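Local coordinates for protein serpin B3 (Homo sapiens, PDB 4ZK3) that probably inhibits proteases as a member of the serpin family and, as squamous cell carcinoma antigen 1, is probably the source of psoriasis-associated Pso p27, at residues F13-Q18 / I27-I32. Residues are numbered along the deposited sequence; the frame is centred on the assembly and turned at random.
Sequences FDLFQQ and IFYSPI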
loop_
_atom_site.group_PDB
_atom_site.type_symbol
_atom_site.label_atom_id
_atom_site.label_comp_id
_atom_site.label_asym_id
_atom_site.label_seq_id
_atom_site.Cartn_x
_atom_site.Cartn_y
_atom_site.Cartn_z
ATOM N N PHE A 13 5.149 -6.068 -6.346
ATOM C CA PHE A 13 5.243 -7.532 -6.476
ATOM C C PHE A 13 6.408 -8.141 -5.694
ATOM O O PHE A 13 6.270 -9.272 -5.150
ATOM C CB PHE A 13 5.273 -7.953 -7.928
ATOM C CG PHE A 13 3.933 -7.873 -8.580
ATOM C CD1 PHE A 13 2.933 -8.743 -8.192
ATOM C CD2 PHE A 13 3.645 -6.888 -9.529
ATOM C CE1 PHE A 13 1.675 -8.679 -8.778
ATOM C CE2 PHE A 13 2.393 -6.803 -10.111
ATOM C CZ PHE A 13 1.398 -7.699 -9.734
ATOM N N ASP A 14 7.524 -7.410 -5.602
ATOM C CA ASP A 14 8.651 -7.914 -4.855
ATOM C C ASP A 14 8.194 -8.027 -3.411
ATOM O O ASP A 14 8.581 -8.975 -2.691
ATOM C CB ASP A 14 9.892 -7.048 -4.923
ATOM C CG ASP A 14 10.425 -6.871 -6.334
ATOM O OD1 ASP A 14 10.000 -7.557 -7.290
ATOM O OD2 ASP A 14 11.263 -5.963 -6.476
ATOM N N LEU A 15 7.347 -7.094 -2.962
ATOM C CA LEU A 15 6.848 -7.212 -1.579
ATOM C C LEU A 15 5.968 -8.406 -1.414
ATOM O O LEU A 15 6.076 -9.125 -0.410
ATOM C CB LEU A 15 6.097 -5.972 -1.095
ATOM C CG LEU A 15 6.975 -4.760 -0.816
ATOM C CD1 LEU A 15 6.106 -3.505 -0.686
ATOM C CD2 LEU A 15 7.892 -4.834 0.353
ATOM N N PHE A 16 5.062 -8.569 -2.352
ATOM C CA PHE A 16 4.044 -9.591 -2.276
ATOM C C PHE A 16 4.647 -10.998 -2.084
ATOM O O PHE A 16 4.152 -11.773 -1.282
ATOM C CB PHE A 16 3.157 -9.546 -3.513
ATOM C CG PHE A 16 2.005 -10.481 -3.439
ATOM C CD1 PHE A 16 0.886 -10.163 -2.720
ATOM C CD2 PHE A 16 2.065 -11.728 -4.034
ATOM C CE1 PHE A 16 -0.175 -11.034 -2.627
ATOM C CE2 PHE A 16 1.013 -12.617 -3.953
ATOM C CZ PHE A 16 -0.101 -12.279 -3.224
ATOM N N GLN A 17 5.696 -11.306 -2.850
ATOM C CA GLN A 17 6.416 -12.618 -2.769
ATOM C C GLN A 17 7.000 -12.860 -1.376
ATOM O O GLN A 17 6.909 -13.939 -0.859
ATOM C CB GLN A 17 7.491 -12.704 -3.865
ATOM C CG GLN A 17 7.018 -12.444 -5.305
ATOM C CD GLN A 17 6.102 -13.507 -5.951
ATOM O OE1 GLN A 17 6.192 -13.755 -7.164
ATOM N NE2 GLN A 17 5.220 -14.101 -5.189
ATOM N N GLN A 18 7.484 -11.839 -0.704
ATOM C CA GLN A 18 7.892 -11.986 0.687
ATOM C C GLN A 18 6.726 -12.216 1.629
ATOM O O GLN A 18 6.777 -13.121 2.489
ATOM C CB GLN A 18 8.737 -10.784 1.151
ATOM C CG GLN A 18 10.006 -10.626 0.302
ATOM C CD GLN A 18 10.881 -11.885 0.392
ATOM O OE1 GLN A 18 11.142 -12.418 1.492
ATOM N NE2 GLN A 18 11.236 -12.418 -0.762
ATOM N N ILE A 27 -3.733 -10.710 2.855
ATOM C CA ILE A 27 -2.598 -9.820 2.656
ATOM C C ILE A 27 -3.225 -8.464 2.209
ATOM O O ILE A 27 -4.149 -8.431 1.430
ATOM C CB ILE A 27 -1.671 -10.371 1.550
ATOM C CG1 ILE A 27 -0.903 -11.630 2.046
ATOM C CG2 ILE A 27 -0.722 -9.292 1.002
ATOM C CD1 ILE A 27 -0.223 -12.335 0.889
ATOM N N PHE A 28 -2.791 -7.362 2.791
ATOM C CA PHE A 28 -3.261 -6.056 2.344
ATOM C C PHE A 28 -2.269 -4.987 2.795
ATOM O O PHE A 28 -1.824 -4.946 3.968
ATOM C CB PHE A 28 -4.692 -5.798 2.787
ATOM C CG PHE A 28 -5.229 -4.554 2.264
ATOM C CD1 PHE A 28 -5.654 -4.474 0.939
ATOM C CD2 PHE A 28 -5.219 -3.404 3.052
ATOM C CE1 PHE A 28 -6.105 -3.264 0.413
ATOM C CE2 PHE A 28 -5.632 -2.173 2.514
ATOM C CZ PHE A 28 -6.098 -2.110 1.202
ATOM N N TYR A 29 -1.864 -4.124 1.835
ATOM C CA TYR A 29 -0.790 -3.160 2.069
ATOM C C TYR A 29 -0.849 -2.085 0.983
ATOM O O TYR A 29 -1.530 -2.257 -0.062
ATOM C CB TYR A 29 0.593 -3.802 2.061
ATOM C CG TYR A 29 1.024 -4.475 0.753
ATOM C CD1 TYR A 29 0.605 -5.792 0.452
ATOM C CD2 TYR A 29 1.937 -3.872 -0.092
ATOM C CE1 TYR A 29 1.000 -6.422 -0.742
ATOM C CE2 TYR A 29 2.344 -4.486 -1.265
ATOM C CZ TYR A 29 1.862 -5.760 -1.595
ATOM O OH TYR A 29 2.330 -6.401 -2.745
ATOM N N SER A 30 -0.245 -0.964 1.324
ATOM C CA SER A 30 -0.073 0.151 0.386
ATOM C C SER A 30 1.364 0.244 -0.050
ATOM O O SER A 30 2.201 0.834 0.648
ATOM C CB SER A 30 -0.484 1.486 0.988
ATOM O OG SER A 30 -0.140 2.512 0.037
ATOM N N PRO A 31 1.639 -0.232 -1.262
ATOM C CA PRO A 31 3.004 -0.109 -1.752
ATOM C C PRO A 31 3.454 1.338 -1.894
ATOM O O PRO A 31 4.615 1.668 -1.666
ATOM C CB PRO A 31 2.944 -0.757 -3.145
ATOM C CG PRO A 31 1.481 -0.808 -3.521
ATOM C CD PRO A 31 0.725 -0.883 -2.219
ATOM N N ILE A 32 2.537 2.229 -2.229
ATOM C CA ILE A 32 2.887 3.658 -2.429
ATOM C C ILE A 32 3.294 4.306 -1.132
ATOM O O ILE A 32 4.228 5.148 -1.079
ATOM C CB ILE A 32 1.697 4.415 -3.036
ATOM C CG1 ILE A 32 1.714 4.256 -4.534
ATOM C CG2 ILE A 32 1.825 5.905 -2.794
ATOM C CD1 ILE A 32 2.947 4.900 -5.186
#
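The phenol oxygen of Y29 reaches the backbone of the helix that carries F16: Y29 OH hydrogen-bonds to the carbonyl oxygen of M12, one turn back on that helix, and lies 3.3 Å from F16 CB. This bond satisfies a buried hydroxyl and probably limits how far the ring can swing. Y29 CG stands between its own backbone N and carbonyl carbon (chi1 62°), and the ring extends from the strand to the helix, entering between L15 and F16. L15 lies along one flank, with CD1 3.9 Å and CB 4.0 Å from Y29 CE2. F16 takes the other, its CD1 4.2 Å from Y29 CE1, and the two side chains meet nearly at right angles, with Y29 OH near the plane of the F16 ring at its edge. With CG anti to the backbone N (chi1 -174°), F16 reaches on to I27, whose CD1 touches F16 CE1 at 3.7 Å; I27 CG2 fills the corner between the two rings, in plane at the edge of Y29. The other touching side-chain groups are apolar, and all four residues are buried. The axes of helix 13-18 and strand 27-29 run at 144°, roughly antiparallel, 10.3 Å apart at closest approach. The contact thus packs the N-terminal helix 4-19 of the serpin fold against strand 27-29, which pairs antiparallel with strand 380-387; from that strand Y384 meets the F16 ring nearly perpendicularly, while L15 also touches M302 of helix 296-302, and S30 follows the strand as N-cap of helix 31-42, its OG bonded to S33 N.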